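Putative 2,5-diketo-D-gluconic acid reductase B (Sinorhizobium meliloti, PDB 3UP8) probably reduces methylglyoxal to hydroxyacetone with NADPH, as an aldo/keto reductase built on a TIM barrel. Local coordinates at residues L92-W97 against D120-L125; A105-V110 against I140-E145; E182-L187 against G284-P289; Y207-G212 against Q233-W238. All coordinates share one frame; numbering follows the deposited sequence.

Contact 1. Residues L92-W97 against D120-L125; sequences LTTKVW and DHVDLL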
loop_
_atom_site.group_PDB
_atom_site.type_symbol
_atom_site.label_atom_id
_atom_site.label_comp_id
_atom_site.label_asym_id
_atom_site.label_seq_id
_atom_site.Cartn_x
_atom_site.Cartn_y
_atom_site.Cartn_z
ATOM N N LEU A 92 3.529 6.890 -7.793
ATOM C CA LEU A 92 3.116 5.676 -8.491
ATOM C C LEU A 92 3.939 4.484 -8.030
ATOM O O LEU A 92 5.154 4.515 -8.091
ATOM C CB LEU A 92 3.192 5.865 -10.024
ATOM C CG LEU A 92 2.896 4.649 -10.935
ATOM C CD1 LEU A 92 1.454 4.107 -10.805
ATOM C CD2 LEU A 92 3.231 4.942 -12.409
ATOM N N THR A 93 3.254 3.436 -7.581
ATOM C CA THR A 93 3.895 2.231 -7.085
ATOM C C THR A 93 3.542 1.043 -7.959
ATOM O O THR A 93 2.373 0.861 -8.293
ATOM C CB THR A 93 3.366 1.925 -5.674
ATOM O OG1 THR A 93 3.691 3.023 -4.821
ATOM C CG2 THR A 93 3.951 0.603 -5.105
ATOM N N THR A 94 4.539 0.243 -8.337
ATOM C CA THR A 94 4.244 -1.107 -8.840
ATOM C C THR A 94 5.071 -2.156 -8.097
ATOM O O THR A 94 5.866 -1.820 -7.207
ATOM C CB THR A 94 4.299 -1.226 -10.405
ATOM O OG1 THR A 94 3.662 -2.447 -10.814
ATOM C CG2 THR A 94 5.746 -1.156 -10.945
ATOM N N LYS A 95 4.848 -3.424 -8.429
ATOM C CA LYS A 95 5.452 -4.534 -7.699
ATOM C C LYS A 95 5.958 -5.577 -8.683
ATOM O O LYS A 95 5.270 -5.929 -9.644
ATOM C CB LYS A 95 4.421 -5.183 -6.763
ATOM C CG LYS A 95 3.651 -4.187 -5.885
ATOM C CD LYS A 95 2.694 -4.887 -4.923
ATOM C CE LYS A 95 1.758 -3.898 -4.230
ATOM N NZ LYS A 95 0.681 -3.341 -5.134
ATOM N N VAL A 96 7.163 -6.073 -8.429
ATOM C CA VAL A 96 7.723 -7.181 -9.212
ATOM C C VAL A 96 7.132 -8.520 -8.770
ATOM O O VAL A 96 7.213 -8.886 -7.599
ATOM C CB VAL A 96 9.257 -7.212 -9.093
ATOM C CG1 VAL A 96 9.845 -8.327 -9.939
ATOM C CG2 VAL A 96 9.821 -5.867 -9.480
ATOM N N TRP A 97 6.527 -9.227 -9.721
ATOM C CA TRP A 97 5.930 -10.532 -9.483
ATOM C C TRP A 97 7.035 -11.566 -9.315
ATOM O O TRP A 97 8.106 -11.466 -9.930
ATOM C CB TRP A 97 5.009 -10.936 -10.642
ATOM C CG TRP A 97 4.304 -12.264 -10.409
ATOM C CD1 TRP A 97 4.342 -13.367 -11.216
ATOM C CD2 TRP A 97 3.489 -12.613 -9.286
ATOM N NE1 TRP A 97 3.590 -14.378 -10.667
ATOM C CE2 TRP A 97 3.060 -13.945 -9.479
ATOM C CE3 TRP A 97 3.074 -11.925 -8.131
ATOM C CZ2 TRP A 97 2.234 -14.606 -8.565
ATOM C CZ3 TRP A 97 2.245 -12.586 -7.216
ATOM C CH2 TRP A 97 1.837 -13.912 -7.443
ATOM N N ASP A 120 8.817 6.982 -17.520
ATOM C CA ASP A 120 10.189 6.446 -17.469
ATOM C C ASP A 120 10.633 5.975 -16.070
ATOM O O ASP A 120 11.726 5.440 -15.919
ATOM C CB ASP A 120 11.194 7.444 -18.052
ATOM C CG ASP A 120 11.454 8.643 -17.143
ATOM O OD1 ASP A 120 10.547 9.126 -16.433
ATOM O OD2 ASP A 120 12.610 9.111 -17.139
ATOM N N HIS A 121 9.788 6.177 -15.069
ATOM C CA HIS A 121 10.108 5.761 -13.696
ATOM C C HIS A 121 8.830 5.547 -12.904
ATOM O O HIS A 121 7.776 6.131 -13.214
ATOM C CB HIS A 121 10.971 6.815 -12.972
ATOM C CG HIS A 121 10.249 8.094 -12.679
ATOM N ND1 HIS A 121 10.036 9.064 -13.637
ATOM C CD2 HIS A 121 9.695 8.569 -11.536
ATOM C CE1 HIS A 121 9.370 10.074 -13.101
ATOM N NE2 HIS A 121 9.152 9.801 -11.826
ATOM N N VAL A 122 8.929 4.693 -11.899
ATOM C CA VAL A 122 7.927 4.640 -10.859
ATOM C C VAL A 122 8.494 5.305 -9.611
ATOM O O VAL A 122 9.707 5.382 -9.432
ATOM C CB VAL A 122 7.463 3.212 -10.532
ATOM C CG1 VAL A 122 6.703 2.616 -11.722
ATOM C CG2 VAL A 122 8.641 2.305 -10.120
ATOM N N ASP A 123 7.611 5.787 -8.751
ATOM C CA ASP A 123 8.063 6.338 -7.496
ATOM C C ASP A 123 8.522 5.238 -6.550
ATOM O O ASP A 123 9.478 5.443 -5.813
ATOM C CB ASP A 123 6.978 7.203 -6.871
ATOM C CG ASP A 123 6.630 8.401 -7.755
ATOM O OD1 ASP A 123 7.235 9.464 -7.555
ATOM O OD2 ASP A 123 5.802 8.264 -8.674
ATOM N N LEU A 124 7.870 4.076 -6.613
ATOM C CA LEU A 124 8.108 2.995 -5.661
ATOM C C LEU A 124 7.992 1.637 -6.339
ATOM O O LEU A 124 7.024 1.383 -7.075
ATOM C CB LEU A 124 7.096 3.069 -4.502
ATOM C CG LEU A 124 7.238 2.107 -3.311
ATOM C CD1 LEU A 124 8.667 2.124 -2.685
ATOM C CD2 LEU A 124 6.140 2.385 -2.218
ATOM N N LEU A 125 8.982 0.775 -6.100
ATOM C CA LEU A 125 8.952 -0.586 -6.626
ATOM C C LEU A 125 9.134 -1.556 -5.475
ATOM O O LEU A 125 10.087 -1.433 -4.700
ATOM C CB LEU A 125 10.041 -0.809 -7.682
ATOM C CG LEU A 125 10.063 -2.174 -8.383
ATOM C CD1 LEU A 125 8.827 -2.337 -9.272
ATOM C CD2 LEU A 125 11.337 -2.386 -9.212
#
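Asp123 meets Leu92 at the corner the chain turns at Asp123, beside strand 91-96. From its CB, 3.5 Å from Leu92 O, the side chain turns back along the neighbouring strand. CG, set beside its own backbone N (chi1 -62°), comes near Leu92 N, and at the tip OD2 accepts from Leu92 N at 2.8 Å, the hydrogen arriving from above the carboxylate plane. Arg87 forms a salt bridge with the same oxygen. Aspartate suits this corner because its short chain lets a charged oxygen stand in for a backbone carbonyl; an alanine here would probably leave Leu92 N without that acceptor and Arg87 without its carboxylate mate. Beyond the corner the pairing is regular and parallel: Leu124 N donates to Leu92 O at 3.1 Å, and Thr94 N to Leu124 O at 3.0 Å. Thr93 and Leu124 lie side by side on one face, OG1 of the threonine 3.4 Å from CB of the leucine. On the other, Thr94 CG2 packs 3.7 Å from Leu125 CD1, while Thr94 OG1 is hydrogen-bonded to Glu73. These strands of a beta-alpha-beta unit, linked through helix 103-117, are neighbours in the parallel aldo/keto reductase barrel. Strand 91-96 also carries Lys95, whose NZ makes a salt bridge to Asp65 and a hydrogen bond to Tyr70, the predicted proton donor whose pKa the lysine is predicted to lower.

Contact 2. Residues A105-V110 against I140-E145; sequences AFIASV and IGALNE
Phe106 and Ala142 make the main apolar contact between helices 103-117 and 136-148. It is a CH-pi interaction: CB of Ala142 sits over the middle of the Phe106 ring, 3.5 Å from the centroid and 12° off the ring normal. With CG anti to the backbone N (chi1 -164°), the ring is carried across to the second helix, and the small alanine lets that helix come close to its face. Further along, the far end of the ring at CZ lies 4.0 Å from Leu143 CD2. A leucine in place of Phe106 has no ring face, and would probably leave Ala142 CB without its CH-pi partner and open a gap beside Leu143.

The other contact is between unlike groups. Ile107 CD1 lies 3.5 Å from Glu145 OE2, the two side chains crossing at about a right angle in plain van der Waals contact, while OE1 of the same glutamate takes its hydrogen bond from His103. Glutamate fits this more open border, where its extended chain can bring the carboxylate against the isoleucine tip and still reach a polar partner.

The segment axes pass 10.0 Å apart at -38°, with the inner side chains resting on strands 91-96 and 122-127: neighbouring outer helices of a TIM barrel.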
loop_
_atom_site.group_PDB
_atom_site.type_symbol
_atom_site.label_atom_id
_atom_site.label_comp_id
_atom_site.label_asym_id
_atom_site.label_seq_id
_atom_site.Cartn_x
_atom_site.Cartn_y
_atom_site.Cartn_z
ATOM N N ALA A 105 15.302 -11.483 -15.797
ATOM C CA ALA A 105 13.842 -11.354 -15.845
ATOM C C ALA A 105 13.352 -10.142 -15.031
ATOM O O ALA A 105 12.367 -9.487 -15.393
ATOM C CB ALA A 105 13.181 -12.642 -15.349
ATOM N N PHE A 106 14.046 -9.854 -13.930
ATOM C CA PHE A 106 13.694 -8.748 -13.042
ATOM C C PHE A 106 13.826 -7.430 -13.802
ATOM O O PHE A 106 12.871 -6.657 -13.903
ATOM C CB PHE A 106 14.648 -8.755 -11.832
ATOM C CG PHE A 106 14.188 -7.922 -10.660
ATOM C CD1 PHE A 106 13.914 -8.534 -9.439
ATOM C CD2 PHE A 106 14.062 -6.538 -10.764
ATOM C CE1 PHE A 106 13.518 -7.781 -8.350
ATOM C CE2 PHE A 106 13.670 -5.767 -9.668
ATOM C CZ PHE A 106 13.397 -6.392 -8.458
ATOM N N ILE A 107 15.019 -7.196 -14.336
ATOM C CA ILE A 107 15.345 -5.981 -15.058
ATOM C C ILE A 107 14.389 -5.812 -16.234
ATOM O O ILE A 107 13.835 -4.722 -16.422
ATOM C CB ILE A 107 16.823 -6.000 -15.567
ATOM C CG1 ILE A 107 17.812 -6.137 -14.407
ATOM C CG2 ILE A 107 17.142 -4.794 -16.424
ATOM C CD1 ILE A 107 17.640 -5.146 -13.248
ATOM N N ALA A 108 14.179 -6.885 -16.997
ATOM C CA ALA A 108 13.265 -6.827 -18.162
ATOM C C ALA A 108 11.824 -6.497 -17.751
ATOM O O ALA A 108 11.151 -5.689 -18.409
ATOM C CB ALA A 108 13.324 -8.128 -18.976
ATOM N N SER A 109 11.353 -7.104 -16.661
ATOM C CA SER A 109 9.971 -6.862 -16.207
ATOM C C SER A 109 9.731 -5.412 -15.792
ATOM O O SER A 109 8.612 -4.909 -15.898
ATOM C CB SER A 109 9.566 -7.821 -15.082
ATOM O OG SER A 109 10.126 -7.421 -13.850
ATOM N N VAL A 110 10.773 -4.755 -15.293
ATOM C CA VAL A 110 10.659 -3.366 -14.873
ATOM C C VAL A 110 10.485 -2.476 -16.112
ATOM O O VAL A 110 9.587 -1.636 -16.154
ATOM C CB VAL A 110 11.849 -2.937 -13.989
ATOM C CG1 VAL A 110 11.858 -1.424 -13.768
ATOM C CG2 VAL A 110 11.790 -3.683 -12.660
ATOM N N ILE A 140 17.236 -8.051 -3.995
ATOM C CA ILE A 140 17.539 -6.748 -3.416
ATOM C C ILE A 140 18.557 -6.048 -4.311
ATOM O O ILE A 140 18.459 -4.832 -4.534
ATOM C CB ILE A 140 18.073 -6.881 -1.953
ATOM C CG1 ILE A 140 16.991 -7.416 -0.993
ATOM C CG2 ILE A 140 18.653 -5.576 -1.457
ATOM C CD1 ILE A 140 15.782 -6.491 -0.751
ATOM N N GLY A 141 19.522 -6.816 -4.833
ATOM C CA GLY A 141 20.498 -6.267 -5.785
ATOM C C GLY A 141 19.833 -5.660 -7.022
ATOM O O GLY A 141 20.223 -4.579 -7.491
ATOM N N ALA A 142 18.855 -6.381 -7.565
ATOM C CA ALA A 142 18.115 -5.907 -8.740
ATOM C C ALA A 142 17.280 -4.666 -8.415
ATOM O O ALA A 142 17.232 -3.751 -9.227
ATOM C CB ALA A 142 17.258 -6.990 -9.301
ATOM N N LEU A 143 16.658 -4.617 -7.226
ATOM C CA LEU A 143 15.964 -3.391 -6.789
ATOM C C LEU A 143 16.897 -2.193 -6.800
ATOM O O LEU A 143 16.555 -1.128 -7.331
ATOM C CB LEU A 143 15.378 -3.525 -5.374
ATOM C CG LEU A 143 14.012 -4.163 -5.153
ATOM C CD1 LEU A 143 13.784 -4.253 -3.625
ATOM C CD2 LEU A 143 12.881 -3.379 -5.846
ATOM N N ASN A 144 18.087 -2.359 -6.216
ATOM C CA ASN A 144 19.053 -1.269 -6.200
ATOM C C ASN A 144 19.539 -0.887 -7.602
ATOM O O ASN A 144 19.782 0.277 -7.880
ATOM C CB ASN A 144 20.252 -1.629 -5.311
ATOM C CG ASN A 144 19.959 -1.385 -3.848
ATOM O OD1 ASN A 144 20.204 -0.299 -3.336
ATOM N ND2 ASN A 144 19.375 -2.369 -3.190
ATOM N N GLU A 145 19.698 -1.875 -8.472
ATOM C CA GLU A 145 20.141 -1.590 -9.838
ATOM C C GLU A 145 19.160 -0.647 -10.535
ATOM O O GLU A 145 19.562 0.384 -11.066
ATOM C CB GLU A 145 20.290 -2.869 -10.646
ATOM C CG GLU A 145 20.708 -2.621 -12.116
ATOM C CD GLU A 145 20.954 -3.918 -12.887
ATOM O OE1 GLU A 145 21.326 -4.917 -12.248
ATOM O OE2 GLU A 145 20.781 -3.944 -14.136
#

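Contact 3. Residues E182-L187 against G284-P289; sequences EYHPYL and GRIVNP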
loop_
_atom_site.group_PDB
_atom_site.type_symbol
_atom_site.label_atom_id
_atom_site.label_comp_id
_atom_site.label_asym_id
_atom_site.label_seq_id
_atom_site.Cartn_x
_atom_site.Cartn_y
_atom_site.Cartn_z
ATOM N N GLU A 182 -1.115 -6.851 4.531
ATOM C CA GLU A 182 -2.527 -6.872 4.933
ATOM C C GLU A 182 -2.633 -6.270 6.325
ATOM O O GLU A 182 -1.921 -6.679 7.223
ATOM C CB GLU A 182 -3.024 -8.314 4.978
ATOM C CG GLU A 182 -4.474 -8.440 5.355
ATOM C CD GLU A 182 -4.961 -9.869 5.338
ATOM O OE1 GLU A 182 -4.333 -10.716 4.675
ATOM O OE2 GLU A 182 -5.985 -10.134 5.994
ATOM N N TYR A 183 -3.502 -5.280 6.498
ATOM C CA TYR A 183 -3.669 -4.662 7.814
ATOM C C TYR A 183 -5.071 -4.062 7.909
ATOM O O TYR A 183 -5.469 -3.242 7.082
ATOM C CB TYR A 183 -2.584 -3.605 8.057
ATOM C CG TYR A 183 -2.471 -3.107 9.489
ATOM C CD1 TYR A 183 -2.870 -3.896 10.570
ATOM C CD2 TYR A 183 -1.950 -1.834 9.755
ATOM C CE1 TYR A 183 -2.759 -3.422 11.895
ATOM C CE2 TYR A 183 -1.826 -1.356 11.066
ATOM C CZ TYR A 183 -2.226 -2.154 12.119
ATOM O OH TYR A 183 -2.100 -1.645 13.396
ATOM N N HIS A 184 -5.809 -4.523 8.914
ATOM C CA HIS A 184 -7.191 -4.122 9.165
ATOM C C HIS A 184 -7.454 -4.482 10.629
ATOM O O HIS A 184 -6.614 -5.123 11.263
ATOM C CB HIS A 184 -8.152 -4.861 8.226
ATOM C CG HIS A 184 -7.911 -6.338 8.153
ATOM N ND1 HIS A 184 -8.255 -7.207 9.171
ATOM C CD2 HIS A 184 -7.369 -7.105 7.175
ATOM C CE1 HIS A 184 -7.912 -8.437 8.831
ATOM N NE2 HIS A 184 -7.376 -8.404 7.623
ATOM N N PRO A 185 -8.607 -4.068 11.182
ATOM C CA PRO A 185 -8.813 -4.284 12.627
ATOM C C PRO A 185 -8.712 -5.749 13.104
ATOM O O PRO A 185 -8.381 -5.991 14.273
ATOM C CB PRO A 185 -10.219 -3.732 12.851
ATOM C CG PRO A 185 -10.361 -2.657 11.788
ATOM C CD PRO A 185 -9.677 -3.245 10.585
ATOM N N TYR A 186 -8.964 -6.711 12.213
ATOM C CA TYR A 186 -8.967 -8.136 12.601
ATOM C C TYR A 186 -7.604 -8.832 12.549
ATOM O O TYR A 186 -7.469 -9.987 12.980
ATOM C CB TYR A 186 -10.042 -8.894 11.808
ATOM C CG TYR A 186 -11.343 -8.132 11.833
ATOM C CD1 TYR A 186 -12.128 -8.076 12.995
ATOM C CD2 TYR A 186 -11.768 -7.425 10.711
ATOM C CE1 TYR A 186 -13.319 -7.332 13.017
ATOM C CE2 TYR A 186 -12.925 -6.690 10.723
ATOM C CZ TYR A 186 -13.702 -6.645 11.866
ATOM O OH TYR A 186 -14.848 -5.907 11.818
ATOM N N LEU A 187 -6.591 -8.133 12.034
ATOM C CA LEU A 187 -5.243 -8.704 11.973
ATOM C C LEU A 187 -4.248 -7.831 12.719
ATOM O O LEU A 187 -3.940 -6.726 12.279
ATOM C CB LEU A 187 -4.797 -8.915 10.521
ATOM C CG LEU A 187 -3.393 -9.502 10.317
ATOM C CD1 LEU A 187 -3.262 -10.889 10.987
ATOM C CD2 LEU A 187 -3.111 -9.594 8.817
ATOM N N GLY A 284 -7.511 -13.802 11.695
ATOM C CA GLY A 284 -7.959 -12.625 10.968
ATOM C C GLY A 284 -7.332 -12.434 9.591
ATOM O O GLY A 284 -7.869 -11.702 8.771
ATOM N N ARG A 285 -6.204 -13.095 9.335
ATOM C CA ARG A 285 -5.504 -12.958 8.046
ATOM C C ARG A 285 -6.306 -13.567 6.910
ATOM O O ARG A 285 -6.791 -14.706 7.013
ATOM C CB ARG A 285 -4.125 -13.608 8.099
ATOM C CG ARG A 285 -3.296 -13.342 6.846
ATOM C CD ARG A 285 -1.965 -14.049 6.926
ATOM N NE ARG A 285 -1.190 -13.655 8.100
ATOM C CZ ARG A 285 -0.495 -12.522 8.206
ATOM N NH1 ARG A 285 -0.468 -11.649 7.195
ATOM N NH2 ARG A 285 0.182 -12.264 9.328
ATOM N N ILE A 286 -6.431 -12.798 5.829
ATOM C CA ILE A 286 -7.193 -13.188 4.645
ATOM C C ILE A 286 -6.290 -13.762 3.550
ATOM O O ILE A 286 -6.620 -14.778 2.945
ATOM C CB ILE A 286 -7.977 -11.977 4.075
ATOM C CG1 ILE A 286 -8.958 -11.430 5.119
ATOM C CG2 ILE A 286 -8.715 -12.341 2.754
ATOM C CD1 ILE A 286 -9.467 -10.026 4.791
ATOM N N VAL A 287 -5.149 -13.112 3.304
ATOM C CA VAL A 287 -4.275 -13.476 2.179
ATOM C C VAL A 287 -3.076 -14.298 2.666
ATOM O O VAL A 287 -2.240 -13.801 3.412
ATOM C CB VAL A 287 -3.791 -12.199 1.411
ATOM C CG1 VAL A 287 -2.972 -12.573 0.176
ATOM C CG2 VAL A 287 -4.988 -11.330 0.999
ATOM N N ASN A 288 -2.991 -15.559 2.240
ATOM C CA ASN A 288 -1.957 -16.472 2.733
ATOM C C ASN A 288 -1.571 -17.529 1.670
ATOM O O ASN A 288 -1.780 -18.730 1.882
ATOM C CB ASN A 288 -2.479 -17.162 4.003
ATOM C CG ASN A 288 -1.369 -17.615 4.943
ATOM O OD1 ASN A 288 -0.182 -17.603 4.605
ATOM N ND2 ASN A 288 -1.761 -18.020 6.144
ATOM N N PRO A 289 -1.046 -17.090 0.507
ATOM C CA PRO A 289 -0.755 -18.086 -0.538
ATOM C C PRO A 289 0.466 -18.949 -0.221
ATOM O O PRO A 289 1.541 -18.441 0.113
ATOM C CB PRO A 289 -0.557 -17.246 -1.805
ATOM C CG PRO A 289 -0.184 -15.897 -1.311
ATOM C CD PRO A 289 -0.827 -15.710 0.043
HETATM O O HOH W 1 -1.614 -11.437 4.498
#
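Glu182 CG stands anti to its backbone nitrogen (chi1 -179°), and the extended chain beyond it carries the carboxylate to the amides of Ile286 and Val287. The contact joins two loops of the TIM barrel, the one following strand 176-182 and the C-terminal one after helix 270-277. Ile286 N gives its hydrogen to the syn lone pair of OE2 at 2.7 Å, and Val287 N reaches OE1 at 2.9 Å. A glutamate suits the place because its two oxygens match two successive N-H groups. His184 holds the same group from the other side: its NE2, 2.8 Å away, uses the anti lone pair of OE2, so that this oxygen accepts from two donors, an arrangement that would favour the ionised carboxylate. A water donates to both Glu182 OE1 and Val287 O and accepts from Arg285 NH1, linking the arginine to the carboxylate without direct contact between the charges. A second, nonbonded contact sets Leu187 CD2 over one face of the Arg285 guanidinium, toward its rim, and Trp296 makes a cation-pi contact with the same arginine. Within the type I turn from His184 to Leu187, Tyr186 presents its carbonyl to the glycine across the contact. Any beta carbon on Gly284 would collide with Tyr186 O, to which Gly284 CA instead comes within 3.4 Å in a nearly straight C-H...O contact.

Contact 4. Residues Y207-G212 against Q233-W238; sequences YAMANG and QVALRW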
loop_
_atom_site.group_PDB
_atom_site.type_symbol
_atom_site.label_atom_id
_atom_site.label_comp_id
_atom_site.label_asym_id
_atom_site.label_seq_id
_atom_site.Cartn_x
_atom_site.Cartn_y
_atom_site.Cartn_z
ATOM N N TYR A 207 -6.347 -4.302 2.191
ATOM C CA TYR A 207 -7.525 -5.011 2.740
ATOM C C TYR A 207 -8.073 -4.364 4.015
ATOM O O TYR A 207 -8.515 -5.058 4.932
ATOM C CB TYR A 207 -7.242 -6.504 2.995
ATOM C CG TYR A 207 -7.890 -7.434 1.992
ATOM C CD1 TYR A 207 -7.156 -8.453 1.392
ATOM C CD2 TYR A 207 -9.244 -7.305 1.653
ATOM C CE1 TYR A 207 -7.747 -9.315 0.469
ATOM C CE2 TYR A 207 -9.844 -8.159 0.729
ATOM C CZ TYR A 207 -9.076 -9.165 0.138
ATOM O OH TYR A 207 -9.628 -10.010 -0.791
ATOM N N ALA A 208 -8.030 -3.038 4.065
ATOM C CA ALA A 208 -8.590 -2.269 5.188
ATOM C C ALA A 208 -10.016 -2.710 5.577
ATOM O O ALA A 208 -10.356 -2.715 6.756
ATOM C CB ALA A 208 -8.572 -0.788 4.864
HETATM N N MSE A 209 -10.827 -3.074 4.586
HETATM C CA MSE A 209 -12.240 -3.452 4.803
HETATM C C MSE A 209 -12.425 -4.904 5.275
HETATM O O MSE A 209 -13.553 -5.334 5.551
HETATM C CB MSE A 209 -13.059 -3.242 3.519
HETATM C CG MSE A 209 -13.108 -1.826 2.986
HETATM SE SE MSE A 209 -13.848 -0.595 4.297
HETATM C CE MSE A 209 -12.239 0.187 5.005
ATOM N N ALA A 210 -11.318 -5.652 5.336
ATOM C CA ALA A 210 -11.317 -7.072 5.707
ATOM C C ALA A 210 -12.350 -7.920 4.939
ATOM O O ALA A 210 -13.083 -8.728 5.528
ATOM C CB ALA A 210 -11.452 -7.248 7.210
ATOM N N ASN A 211 -12.394 -7.711 3.623
ATOM C CA ASN A 211 -13.216 -8.508 2.716
ATOM C C ASN A 211 -14.713 -8.412 3.052
ATOM O O ASN A 211 -15.468 -9.358 2.814
ATOM C CB ASN A 211 -12.732 -9.972 2.736
ATOM C CG ASN A 211 -12.994 -10.707 1.440
ATOM O OD1 ASN A 211 -13.275 -10.109 0.403
ATOM N ND2 ASN A 211 -12.889 -12.032 1.496
ATOM N N GLY A 212 -15.131 -7.270 3.602
ATOM C CA GLY A 212 -16.532 -7.048 3.967
ATOM C C GLY A 212 -16.869 -7.087 5.451
ATOM O O GLY A 212 -17.952 -6.652 5.853
ATOM N N GLN A 233 -15.091 4.245 6.979
ATOM C CA GLN A 233 -14.267 5.422 7.263
ATOM C C GLN A 233 -13.600 5.300 8.616
ATOM O O GLN A 233 -12.471 5.747 8.798
ATOM C CB GLN A 233 -15.095 6.715 7.199
ATOM C CG GLN A 233 -15.559 7.082 5.797
ATOM C CD GLN A 233 -16.645 8.162 5.795
ATOM O OE1 GLN A 233 -17.572 8.127 6.610
ATOM N NE2 GLN A 233 -16.534 9.118 4.873
ATOM N N VAL A 234 -14.289 4.681 9.572
ATOM C CA VAL A 234 -13.690 4.421 10.879
ATOM C C VAL A 234 -12.454 3.509 10.774
ATOM O O VAL A 234 -11.431 3.756 11.418
ATOM C CB VAL A 234 -14.723 3.834 11.865
ATOM C CG1 VAL A 234 -14.060 3.398 13.160
ATOM C CG2 VAL A 234 -15.810 4.874 12.151
ATOM N N ALA A 235 -12.551 2.461 9.962
ATOM C CA ALA A 235 -11.429 1.528 9.811
ATOM C C ALA A 235 -10.254 2.207 9.100
ATOM O O ALA A 235 -9.112 2.075 9.526
ATOM C CB ALA A 235 -11.866 0.274 9.071
ATOM N N LEU A 236 -10.551 2.925 8.022
ATOM C CA LEU A 236 -9.553 3.726 7.299
ATOM C C LEU A 236 -8.896 4.764 8.194
ATOM O O LEU A 236 -7.683 4.945 8.161
ATOM C CB LEU A 236 -10.190 4.431 6.105
ATOM C CG LEU A 236 -10.639 3.578 4.918
ATOM C CD1 LEU A 236 -11.542 4.392 3.994
ATOM C CD2 LEU A 236 -9.463 2.994 4.142
ATOM N N ARG A 237 -9.699 5.450 9.000
ATOM C CA ARG A 237 -9.160 6.429 9.927
ATOM C C ARG A 237 -8.274 5.776 10.979
ATOM O O ARG A 237 -7.228 6.313 11.313
ATOM C CB ARG A 237 -10.281 7.264 10.574
ATOM C CG ARG A 237 -9.800 8.313 11.573
ATOM C CD ARG A 237 -9.074 9.479 10.875
ATOM N NE ARG A 237 -8.071 10.097 11.740
ATOM C CZ ARG A 237 -7.331 11.155 11.403
ATOM N NH1 ARG A 237 -7.491 11.741 10.216
ATOM N NH2 ARG A 237 -6.441 11.644 12.263
ATOM N N TRP A 238 -8.676 4.610 11.485
ATOM C CA TRP A 238 -7.905 3.921 12.517
ATOM C C TRP A 238 -6.500 3.582 12.000
ATOM O O TRP A 238 -5.511 3.637 12.749
ATOM C CB TRP A 238 -8.623 2.641 12.958
ATOM C CG TRP A 238 -7.805 1.773 13.872
ATOM C CD1 TRP A 238 -7.532 2.007 15.195
ATOM C CD2 TRP A 238 -7.175 0.519 13.549
ATOM N NE1 TRP A 238 -6.750 0.991 15.707
ATOM C CE2 TRP A 238 -6.527 0.062 14.721
ATOM C CE3 TRP A 238 -7.094 -0.259 12.383
ATOM C CZ2 TRP A 238 -5.810 -1.150 14.766
ATOM C CZ3 TRP A 238 -6.369 -1.471 12.426
ATOM C CH2 TRP A 238 -5.741 -1.897 13.611
#
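Met209 and Leu236 form the close part of this contact, where a loop lies against helix 231-240. The methionine is deposited as selenomethionine. Its CG lies beside the backbone N (chi1 -61°), and further bends at chi2 and chi3 fold the chain back, bringing the terminal methyl CE to 3.8 Å from Leu236 CG. The two side chains cross at about a right angle. The same CE is 4.1 Å from Ala235 CB, so a single flexible tip touches two successive residues of the helix. A long, unbranched side chain suits this work, since it can start beside the helix and still curl onto it. Ala208, one residue before, adds its CB, 4.0 Å from Leu236 CD2, and its carbonyl oxygen comes near Ala235 CB; both alanines are small enough for the loop to lie near the helix backbone.

The contact is van der Waals packing, mainly of apolar side chains, and thins out quickly along the loop. A type I turn from Tyr207 to Ala210 is closed by its own bond, Ala210 N to Tyr207 O at 2.9 Å, and the chain then leaves the helix through Asn211 and Gly212, both exposed to solvent. Gly212 adopts a positive phi of 106°, at which a side chain would be jammed against the preceding carbonyl oxygen.

The loop following strand 202-206 of the parallel TIM barrel thus packs on outer helix 231-240, with Val214 of helix 213-216 touching Met209 and Ala235, and helix 270-277 alongside at Trp238.

Contacts 1 and 2 belong to the same side of the barrel and touch: Val96 meets Phe106, and Leu125 meets Val110 and Leu143, so the paired strands of contact 1 are covered by the helices of contact 2. Contact 1 is the more central and relies on backbone pairing; contact 2 lies farther out and relies on apolar side chains. Contacts 3 and 4 adjoin one another across the chain's centre from contact 1, with His184 against Tyr207 and Ala208. There contact 3, partly buried, is mainly polar, a carboxylate gripping backbone amides, whereas contact 4 is buried and mainly apolar. Contacts 2 and 4 are farthest apart, their centres about 33 Å from each other.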